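PDB 3BJX: halocarboxylic acid dehalogenase DehI from Pseudomonas putida, which is a group I alpha-haloacid dehalogenase, probably a hydrolase that breaks carbon-halogen bonds in 2-halocarboxylic acids. Local coordinates for residues A[133-144]-A[274-285]; A[77-87]-A[243-251]. All coordinates share one frame; numbering follows the deposited sequence.

Contact 1 of 2, residues A[133-144]-A[274-285]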
loop_
_atom_site.group_PDB
_atom_site.type_symbol
_atom_site.label_atom_id
_atom_site.label_comp_id
_atom_site.label_asym_id
_atom_site.label_seq_id
_atom_site.Cartn_x
_atom_site.Cartn_y
_atom_site.Cartn_z
ATOM N N LEU A 133 13.216 -3.711 5.051
ATOM C CA LEU A 133 11.848 -3.938 5.531
ATOM C C LEU A 133 11.636 -3.431 6.969
ATOM O O LEU A 133 10.545 -2.990 7.302
ATOM C CB LEU A 133 11.460 -5.426 5.412
ATOM C CG LEU A 133 10.051 -5.876 5.808
ATOM C CD1 LEU A 133 8.934 -5.066 5.078
ATOM C CD2 LEU A 133 9.871 -7.403 5.601
ATOM N N LEU A 134 12.672 -3.482 7.801
ATOM C CA LEU A 134 12.597 -2.971 9.175
ATOM C C LEU A 134 12.629 -1.460 9.207
ATOM O O LEU A 134 11.793 -0.837 9.860
ATOM C CB LEU A 134 13.746 -3.503 10.028
ATOM C CG LEU A 134 13.674 -4.957 10.436
ATOM C CD1 LEU A 134 15.072 -5.403 10.805
ATOM C CD2 LEU A 134 12.637 -5.222 11.568
ATOM N N LEU A 135 13.614 -0.872 8.525
ATOM C CA LEU A 135 13.699 0.591 8.381
ATOM C C LEU A 135 12.350 1.180 7.929
ATOM O O LEU A 135 11.757 1.972 8.649
ATOM C CB LEU A 135 14.838 1.006 7.435
ATOM C CG LEU A 135 14.910 2.496 7.045
ATOM C CD1 LEU A 135 15.004 3.402 8.266
ATOM C CD2 LEU A 135 16.051 2.795 6.103
ATOM N N ILE A 136 11.868 0.758 6.761
ATOM C CA ILE A 136 10.604 1.220 6.187
ATOM C C ILE A 136 9.412 0.999 7.128
ATOM O O ILE A 136 8.530 1.865 7.228
ATOM C CB ILE A 136 10.382 0.572 4.784
ATOM C CG1 ILE A 136 11.447 1.063 3.761
ATOM C CG2 ILE A 136 8.954 0.713 4.287
ATOM C CD1 ILE A 136 11.772 2.532 3.788
ATOM N N THR A 137 9.399 -0.146 7.820
ATOM C CA THR A 137 8.433 -0.411 8.903
ATOM C C THR A 137 8.590 0.521 10.116
ATOM O O THR A 137 7.570 1.011 10.607
ATOM C CB THR A 137 8.422 -1.896 9.360
ATOM O OG1 THR A 137 8.332 -2.741 8.212
ATOM C CG2 THR A 137 7.204 -2.191 10.266
ATOM N N ALA A 138 9.822 0.777 10.600
ATOM C CA ALA A 138 10.009 1.744 11.711
ATOM C C ALA A 138 9.488 3.126 11.312
ATOM O O ALA A 138 8.751 3.780 12.068
ATOM C CB ALA A 138 11.465 1.831 12.149
ATOM N N LEU A 139 9.842 3.536 10.096
ATOM C CA LEU A 139 9.350 4.769 9.498
ATOM C C LEU A 139 7.833 4.815 9.285
ATOM O O LEU A 139 7.241 5.830 9.547
ATOM C CB LEU A 139 10.078 5.053 8.182
ATOM C CG LEU A 139 11.608 5.234 8.132
ATOM C CD1 LEU A 139 12.012 5.841 6.813
ATOM C CD2 LEU A 139 12.160 6.053 9.287
ATOM N N SER A 140 7.214 3.733 8.799
ATOM C CA SER A 140 5.806 3.767 8.452
ATOM C C SER A 140 4.972 3.787 9.714
ATOM O O SER A 140 3.994 4.543 9.827
ATOM C CB SER A 140 5.421 2.563 7.600
ATOM O OG SER A 140 4.018 2.557 7.344
ATOM N N GLU A 141 5.381 2.962 10.673
ATOM C CA GLU A 141 4.660 2.824 11.927
ATOM C C GLU A 141 4.604 4.129 12.740
ATOM O O GLU A 141 3.542 4.511 13.258
ATOM C CB GLU A 141 5.299 1.676 12.710
ATOM C CG GLU A 141 4.361 0.794 13.506
ATOM C CD GLU A 141 3.131 0.320 12.758
ATOM O OE1 GLU A 141 3.194 0.029 11.549
ATOM O OE2 GLU A 141 2.083 0.214 13.413
ATOM N N SER A 142 5.737 4.829 12.834
ATOM C CA SER A 142 5.805 6.106 13.547
ATOM C C SER A 142 5.109 7.241 12.775
ATOM O O SER A 142 4.425 8.098 13.366
ATOM C CB SER A 142 7.249 6.472 13.907
ATOM O OG SER A 142 8.089 6.484 12.764
HETATM N N MSE A 143 5.281 7.234 11.453
HETATM C CA MSE A 143 4.508 8.094 10.560
HETATM C C MSE A 143 3.022 8.022 10.879
HETATM O O MSE A 143 2.325 9.028 10.848
HETATM C CB MSE A 143 4.734 7.683 9.106
HETATM C CG MSE A 143 4.000 8.522 8.083
HETATM SE SE MSE A 143 4.406 10.437 8.272
HETATM C CE MSE A 143 6.363 10.330 8.285
ATOM N N GLN A 144 2.548 6.824 11.199
ATOM C CA GLN A 144 1.149 6.618 11.574
ATOM C C GLN A 144 0.830 6.675 13.097
ATOM O O GLN A 144 -0.195 6.172 13.524
ATOM C CB GLN A 144 0.615 5.329 10.932
ATOM C CG GLN A 144 0.583 5.376 9.416
ATOM C CD GLN A 144 0.115 4.054 8.837
ATOM O OE1 GLN A 144 -0.614 3.324 9.493
ATOM N NE2 GLN A 144 0.532 3.741 7.605
ATOM N N THR A 274 2.922 9.103 3.946
ATOM C CA THR A 274 2.216 8.021 4.645
ATOM C C THR A 274 1.904 6.894 3.683
ATOM O O THR A 274 2.138 5.731 4.022
ATOM C CB THR A 274 0.884 8.492 5.278
ATOM O OG1 THR A 274 1.143 9.526 6.228
ATOM C CG2 THR A 274 0.143 7.339 5.960
ATOM N N GLY A 275 1.372 7.245 2.509
ATOM C CA GLY A 275 0.989 6.282 1.465
ATOM C C GLY A 275 2.198 5.583 0.869
ATOM O O GLY A 275 2.144 4.402 0.551
ATOM N N VAL A 276 3.296 6.311 0.744
ATOM C CA VAL A 276 4.543 5.771 0.195
ATOM C C VAL A 276 5.156 4.718 1.134
ATOM O O VAL A 276 5.566 3.639 0.689
ATOM C CB VAL A 276 5.548 6.915 -0.125
ATOM C CG1 VAL A 276 6.949 6.392 -0.350
ATOM C CG2 VAL A 276 5.107 7.665 -1.351
ATOM N N LEU A 277 5.166 5.023 2.431
ATOM C CA LEU A 277 5.656 4.097 3.465
ATOM C C LEU A 277 4.824 2.821 3.565
ATOM O O LEU A 277 5.384 1.721 3.597
ATOM C CB LEU A 277 5.763 4.797 4.822
ATOM C CG LEU A 277 6.953 5.771 4.881
ATOM C CD1 LEU A 277 6.697 6.875 5.887
ATOM C CD2 LEU A 277 8.301 5.032 5.140
ATOM N N PHE A 278 3.508 2.981 3.588
ATOM C CA PHE A 278 2.569 1.866 3.503
ATOM C C PHE A 278 2.907 0.945 2.338
ATOM O O PHE A 278 3.175 -0.233 2.528
ATOM C CB PHE A 278 1.163 2.399 3.300
ATOM C CG PHE A 278 0.099 1.352 3.379
ATOM C CD1 PHE A 278 -0.502 1.057 4.600
ATOM C CD2 PHE A 278 -0.319 0.666 2.232
ATOM C CE1 PHE A 278 -1.482 0.104 4.675
ATOM C CE2 PHE A 278 -1.320 -0.292 2.302
ATOM C CZ PHE A 278 -1.902 -0.568 3.531
HETATM N N MSE A 279 2.897 1.501 1.134
HETATM C CA MSE A 279 3.263 0.765 -0.067
HETATM C C MSE A 279 4.611 0.032 -0.008
HETATM O O MSE A 279 4.736 -1.082 -0.507
HETATM C CB MSE A 279 3.273 1.732 -1.244
HETATM C CG MSE A 279 3.494 1.064 -2.563
HETATM SE SE MSE A 279 3.107 2.290 -3.998
HETATM C CE MSE A 279 4.625 3.558 -3.789
ATOM N N TYR A 280 5.631 0.675 0.551
ATOM C CA TYR A 280 6.956 0.058 0.582
ATOM C C TYR A 280 7.113 -1.065 1.623
ATOM O O TYR A 280 7.927 -1.945 1.430
ATOM C CB TYR A 280 8.112 1.084 0.613
ATOM C CG TYR A 280 8.514 1.560 -0.769
ATOM C CD1 TYR A 280 9.233 0.728 -1.643
ATOM C CD2 TYR A 280 8.160 2.834 -1.214
ATOM C CE1 TYR A 280 9.576 1.165 -2.924
ATOM C CE2 TYR A 280 8.508 3.279 -2.483
ATOM C CZ TYR A 280 9.206 2.445 -3.326
ATOM O OH TYR A 280 9.548 2.918 -4.575
ATOM N N GLN A 281 6.320 -1.062 2.696
ATOM C CA GLN A 281 6.231 -2.259 3.568
ATOM C C GLN A 281 5.930 -3.518 2.748
ATOM O O GLN A 281 6.615 -4.530 2.881
ATOM C CB GLN A 281 5.170 -2.088 4.655
ATOM C CG GLN A 281 5.384 -0.922 5.596
ATOM C CD GLN A 281 4.340 -0.855 6.675
ATOM O OE1 GLN A 281 3.382 -0.074 6.602
ATOM N NE2 GLN A 281 4.511 -1.659 7.690
ATOM N N ARG A 282 4.918 -3.431 1.882
ATOM C CA ARG A 282 4.459 -4.574 1.088
ATOM C C ARG A 282 5.397 -4.863 -0.073
ATOM O O ARG A 282 5.590 -6.023 -0.440
ATOM C CB ARG A 282 3.038 -4.335 0.552
ATOM C CG ARG A 282 1.931 -4.519 1.545
ATOM C CD ARG A 282 1.764 -3.330 2.474
ATOM N NE ARG A 282 0.701 -3.580 3.440
ATOM C CZ ARG A 282 0.498 -2.864 4.536
ATOM N NH1 ARG A 282 1.251 -1.795 4.789
ATOM N NH2 ARG A 282 -0.494 -3.195 5.358
ATOM N N PHE A 283 5.976 -3.807 -0.638
ATOM C CA PHE A 283 6.863 -3.915 -1.789
ATOM C C PHE A 283 8.115 -4.678 -1.412
ATOM O O PHE A 283 8.476 -5.667 -2.088
ATOM C CB PHE A 283 7.180 -2.523 -2.361
ATOM C CG PHE A 283 8.119 -2.536 -3.560
ATOM C CD1 PHE A 283 7.621 -2.400 -4.847
ATOM C CD2 PHE A 283 9.493 -2.671 -3.393
ATOM C CE1 PHE A 283 8.459 -2.405 -5.950
ATOM C CE2 PHE A 283 10.354 -2.676 -4.494
ATOM C CZ PHE A 283 9.828 -2.548 -5.771
ATOM N N ILE A 284 8.760 -4.227 -0.325
ATOM C CA ILE A 284 9.970 -4.861 0.212
ATOM C C ILE A 284 9.688 -6.290 0.646
ATOM O O ILE A 284 10.443 -7.201 0.291
ATOM C CB ILE A 284 10.560 -4.134 1.435
ATOM C CG1 ILE A 284 10.653 -2.620 1.224
ATOM C CG2 ILE A 284 11.931 -4.770 1.811
ATOM C CD1 ILE A 284 11.789 -2.163 0.413
ATOM N N ALA A 285 8.636 -6.496 1.441
ATOM C CA ALA A 285 8.192 -7.874 1.758
ATOM C C ALA A 285 8.109 -8.726 0.483
ATOM O O ALA A 285 8.717 -9.800 0.425
ATOM C CB ALA A 285 6.875 -7.900 2.519
HETATM O O HOH W 1 5.911 -4.388 7.824
HETATM O O HOH W 2 2.838 5.109 6.463
#
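Ser140 OG stands opposite its own backbone N (chi1 176°), and Gln281 runs extended beyond CG, which brings hydroxyl and amide together between helices 133-143 and 274-285. The helices pack roughly antiparallel, their axes 8.9 Å apart at a signed crossing angle of -144°. Ser140 OG donates to Gln281 OE1 at 2.8 Å, arriving from above the carbonyl plane and not on a lone pair. The other end of the amide lies beside Thr137: one water donates to Thr137 OG1 and accepts from Gln281 NE2. A second water donates to Ser140 OG and to Thr274 O and accepts from Gln144 NE2. Beside this polar line, Leu277 is a knob in the hole formed by Ile136, Leu139, Ser140 and Met143; Leu277 CD2 lies 3.5 Å from Leu139 CB, and Leu277 CD1 lies 3.8 Å from Met143 CG (a selenomethionine). Leu133 CB meets Ile284 CG2 at 3.7 Å further along. With an alanine at Gln281, the Ser140 hydroxyl is likely to lose its acceptor and the water at Thr137 its amide donor. One direct hydrogen bond and two waters thus link polar side chains beside an apolar core, and the buried Ser140 hydroxyl both donates, to Gln281 OE1, and accepts, from a water.

Contact 2 of 2, residues A[77-87]-A[243-251]. Unlike the reference sequence in segment 243-251: Arg244 (reference Pro).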
loop_
_atom_site.group_PDB
_atom_site.type_symbol
_atom_site.label_atom_id
_atom_site.label_comp_id
_atom_site.label_asym_id
_atom_site.label_seq_id
_atom_site.Cartn_x
_atom_site.Cartn_y
_atom_site.Cartn_z
ATOM N N THR A 77 22.014 -2.327 15.881
ATOM C CA THR A 77 21.984 -3.181 17.035
ATOM C C THR A 77 21.973 -4.633 16.573
ATOM O O THR A 77 21.469 -4.938 15.480
ATOM C CB THR A 77 20.761 -2.880 17.951
ATOM O OG1 THR A 77 19.550 -3.270 17.299
ATOM C CG2 THR A 77 20.688 -1.396 18.306
ATOM N N ARG A 78 22.568 -5.510 17.385
ATOM C CA ARG A 78 22.426 -6.939 17.227
ATOM C C ARG A 78 20.944 -7.326 17.113
ATOM O O ARG A 78 20.598 -8.193 16.318
ATOM C CB ARG A 78 23.108 -7.671 18.388
ATOM C CG ARG A 78 22.856 -9.190 18.486
ATOM C CD ARG A 78 23.478 -10.005 17.344
ATOM N NE ARG A 78 24.918 -9.773 17.267
ATOM C CZ ARG A 78 25.649 -9.862 16.161
ATOM N NH1 ARG A 78 25.085 -10.173 15.013
ATOM N NH2 ARG A 78 26.951 -9.604 16.214
ATOM N N TYR A 79 20.085 -6.682 17.904
ATOM C CA TYR A 79 18.641 -6.865 17.798
ATOM C C TYR A 79 18.181 -6.713 16.354
ATOM O O TYR A 79 17.575 -7.636 15.814
ATOM C CB TYR A 79 17.854 -5.912 18.726
ATOM C CG TYR A 79 16.336 -6.108 18.656
ATOM C CD1 TYR A 79 15.637 -6.689 19.706
ATOM C CD2 TYR A 79 15.605 -5.718 17.518
ATOM C CE1 TYR A 79 14.221 -6.877 19.635
ATOM C CE2 TYR A 79 14.213 -5.891 17.436
ATOM C CZ TYR A 79 13.530 -6.472 18.496
ATOM O OH TYR A 79 12.171 -6.644 18.405
ATOM N N ALA A 80 18.486 -5.579 15.725
ATOM C CA ALA A 80 18.055 -5.340 14.356
ATOM C C ALA A 80 18.599 -6.389 13.373
ATOM O O ALA A 80 17.904 -6.773 12.425
ATOM C CB ALA A 80 18.407 -3.950 13.911
ATOM N N GLU A 81 19.827 -6.848 13.601
ATOM C CA GLU A 81 20.454 -7.867 12.746
ATOM C C GLU A 81 19.761 -9.230 12.895
ATOM O O GLU A 81 19.460 -9.897 11.906
ATOM C CB GLU A 81 21.958 -7.955 13.034
ATOM C CG GLU A 81 22.761 -8.795 12.046
ATOM C CD GLU A 81 23.019 -8.110 10.726
ATOM O OE1 GLU A 81 23.023 -6.851 10.678
ATOM O OE2 GLU A 81 23.229 -8.845 9.724
ATOM N N GLN A 82 19.467 -9.602 14.137
ATOM C CA GLN A 82 18.735 -10.822 14.450
ATOM C C GLN A 82 17.306 -10.779 13.892
ATOM O O GLN A 82 16.806 -11.783 13.384
ATOM C CB GLN A 82 18.731 -11.065 15.975
ATOM C CG GLN A 82 18.804 -12.535 16.381
ATOM C CD GLN A 82 20.037 -13.243 15.804
ATOM O OE1 GLN A 82 21.111 -12.640 15.668
ATOM N NE2 GLN A 82 19.882 -14.519 15.448
ATOM N N ALA A 83 16.669 -9.616 14.013
ATOM C CA ALA A 83 15.356 -9.319 13.448
ATOM C C ALA A 83 15.341 -9.487 11.930
ATOM O O ALA A 83 14.434 -10.123 11.383
ATOM C CB ALA A 83 14.922 -7.928 13.842
ATOM N N ALA A 84 16.340 -8.951 11.242
ATOM C CA ALA A 84 16.468 -9.143 9.788
ATOM C C ALA A 84 16.813 -10.584 9.439
ATOM O O ALA A 84 16.358 -11.082 8.429
ATOM C CB ALA A 84 17.529 -8.192 9.200
ATOM N N ASP A 85 17.633 -11.240 10.271
ATOM C CA ASP A 85 17.934 -12.659 10.136
ATOM C C ASP A 85 16.668 -13.518 10.154
ATOM O O ASP A 85 16.520 -14.396 9.295
ATOM C CB ASP A 85 18.919 -13.148 11.220
ATOM C CG ASP A 85 20.368 -12.675 10.992
ATOM O OD1 ASP A 85 20.696 -12.151 9.912
ATOM O OD2 ASP A 85 21.194 -12.840 11.908
ATOM N N GLU A 86 15.775 -13.266 11.128
ATOM C CA GLU A 86 14.502 -14.004 11.264
ATOM C C GLU A 86 13.614 -13.833 10.029
ATOM O O GLU A 86 13.158 -14.841 9.434
ATOM C CB GLU A 86 13.721 -13.573 12.522
ATOM C CG GLU A 86 12.259 -14.039 12.522
ATOM C CD GLU A 86 11.518 -13.851 13.842
ATOM O OE1 GLU A 86 12.035 -13.186 14.752
ATOM O OE2 GLU A 86 10.372 -14.373 13.960
ATOM N N LEU A 87 13.363 -12.566 9.663
ATOM C CA LEU A 87 12.584 -12.219 8.461
ATOM C C LEU A 87 13.149 -12.875 7.219
ATOM O O LEU A 87 12.398 -13.419 6.431
ATOM C CB LEU A 87 12.478 -10.703 8.243
ATOM C CG LEU A 87 11.726 -9.873 9.292
ATOM C CD1 LEU A 87 12.065 -8.408 9.161
ATOM C CD2 LEU A 87 10.190 -10.096 9.238
ATOM N N ALA A 243 7.666 -8.050 10.822
ATOM C CA ALA A 243 8.468 -6.822 10.821
ATOM C C ALA A 243 7.867 -5.703 11.679
ATOM O O ALA A 243 8.603 -4.959 12.311
ATOM C CB ALA A 243 8.694 -6.336 9.397
ATOM N N ARG A 244 6.533 -5.604 11.687
ATOM C CA ARG A 244 5.755 -4.652 12.516
ATOM C C ARG A 244 6.019 -4.914 13.994
ATOM O O ARG A 244 6.296 -3.996 14.730
ATOM C CB ARG A 244 4.248 -4.723 12.157
ATOM C CG ARG A 244 3.275 -3.760 12.892
ATOM C CD ARG A 244 1.895 -3.678 12.157
ATOM N NE ARG A 244 1.821 -2.576 11.145
ATOM C CZ ARG A 244 1.252 -2.626 9.930
ATOM N NH1 ARG A 244 0.685 -3.743 9.476
ATOM N NH2 ARG A 244 1.270 -1.544 9.164
ATOM N N GLU A 245 5.970 -6.179 14.406
ATOM C CA GLU A 245 6.243 -6.561 15.790
ATOM C C GLU A 245 7.707 -6.335 16.130
ATOM O O GLU A 245 8.033 -5.830 17.216
ATOM C CB GLU A 245 5.896 -8.029 16.046
ATOM C CG GLU A 245 4.437 -8.387 15.772
ATOM C CD GLU A 245 4.210 -9.866 15.690
ATOM O OE1 GLU A 245 5.189 -10.615 15.560
ATOM O OE2 GLU A 245 3.056 -10.291 15.747
ATOM N N LEU A 246 8.585 -6.726 15.208
ATOM C CA LEU A 246 10.001 -6.550 15.416
ATOM C C LEU A 246 10.343 -5.076 15.660
ATOM O O LEU A 246 11.177 -4.792 16.524
ATOM C CB LEU A 246 10.837 -7.178 14.278
ATOM C CG LEU A 246 10.892 -8.708 14.345
ATOM C CD1 LEU A 246 11.323 -9.312 13.033
ATOM C CD2 LEU A 246 11.805 -9.176 15.470
ATOM N N VAL A 247 9.712 -4.134 14.944
ATOM C CA VAL A 247 10.042 -2.714 15.225
ATOM C C VAL A 247 9.513 -2.190 16.556
ATOM O O VAL A 247 10.105 -1.265 17.103
ATOM C CB VAL A 247 9.803 -1.679 14.047
ATOM C CG1 VAL A 247 10.106 -2.294 12.690
ATOM C CG2 VAL A 247 8.404 -1.037 14.101
ATOM N N ARG A 248 8.417 -2.764 17.063
ATOM C CA ARG A 248 7.886 -2.436 18.394
ATOM C C ARG A 248 8.864 -2.764 19.496
ATOM O O ARG A 248 8.956 -2.025 20.473
ATOM C CB ARG A 248 6.628 -3.234 18.716
ATOM C CG ARG A 248 5.440 -2.841 17.959
ATOM C CD ARG A 248 4.526 -1.854 18.680
ATOM N NE ARG A 248 3.326 -1.762 17.844
ATOM C CZ ARG A 248 3.199 -0.999 16.760
ATOM N NH1 ARG A 248 4.157 -0.166 16.381
ATOM N NH2 ARG A 248 2.090 -1.064 16.060
ATOM N N GLY A 249 9.557 -3.897 19.326
ATOM C CA GLY A 249 10.487 -4.448 20.311
ATOM C C GLY A 249 11.880 -3.876 20.168
ATOM O O GLY A 249 12.798 -4.267 20.886
ATOM N N LEU A 250 12.059 -2.937 19.251
ATOM C CA LEU A 250 13.382 -2.348 19.071
ATOM C C LEU A 250 13.844 -1.702 20.385
ATOM O O LEU A 250 13.013 -1.182 21.149
ATOM C CB LEU A 250 13.376 -1.317 17.946
ATOM C CG LEU A 250 13.753 -1.772 16.539
ATOM C CD1 LEU A 250 13.438 -0.685 15.532
ATOM C CD2 LEU A 250 15.246 -2.118 16.459
ATOM N N PRO A 251 15.162 -1.775 20.676
ATOM C CA PRO A 251 15.693 -0.934 21.748
ATOM C C PRO A 251 15.872 0.497 21.226
ATOM O O PRO A 251 16.145 0.700 20.024
ATOM C CB PRO A 251 17.062 -1.573 22.041
ATOM C CG PRO A 251 17.465 -2.212 20.770
ATOM C CD PRO A 251 16.205 -2.625 20.064
#
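Helices 78-87 and 243-248 run almost antiparallel, at 169° with their axes 10.6 Å apart, and the chain after the second helix turns through Gly249 to bring Leu250 and Pro251 against the start of the first. Tyr79 reaches across to this turn, its CG opposite the backbone N (chi1 -179°). Tyr79 OH donates to Leu246 O at 2.8 Å, in the carbonyl plane and on a lone pair. Leu250 CA and Pro251 CD lie over one face of the Tyr79 ring in CH-pi contacts, the proline carbon 4.2 Å from the centroid, while Leu250 CD2 touches Tyr79 CD2. Gly249 passes close to the phenol, and a beta carbon on it would collide with Tyr79 OH. Further along, Leu246 is the knob in a hole made by Tyr79, Ala83, Glu86 and Leu87. Leu246 CD2 sits 3.7 Å from Ala83 CB, and Leu246 CD1 meets Leu87 CG at 3.8 Å as the two leucines reach toward each other, tip to tip. Leu87 CD1 also rests against Ala243 CB at 4.0 Å. Thr77 is the N-cap of the first helix: its OG1 accepts from Ala80 N and also bonds to Ala74 O, while its CG2 lies near Pro251 CG. The carboxylate of Glu86, beside Leu246, is held by salt bridges to Arg242 and Arg90. The phenol thus ties its helix to a carbonyl in the last turn of helix 243-248, and the hydrogen bond and CH-pi contacts together would restrict rotation of the ring.

Overall arrangement
The two contacts lie about 14 Å apart, centre to centre, in a chain of helices and loops without strands, and their segments alternate along the sequence: 77-87, 133-144, 243-251, then 274-285. Helices 230-248 and 267-299 follow each other in the chain, and each packs against an earlier helix, 78-90 and 112-143 respectively. Glu141 of contact 1 joins the two directly, through salt bridges to Arg244, which differs from the reference sequence, and to Arg248 of contact 2, while Leu134 packs on both Ala80 and Leu246. Helix 112-143 touches both helices of contact 2. Residues of both contacts touch the second subunit, so the helix packing inside the chain is continuous with the interface between subunits.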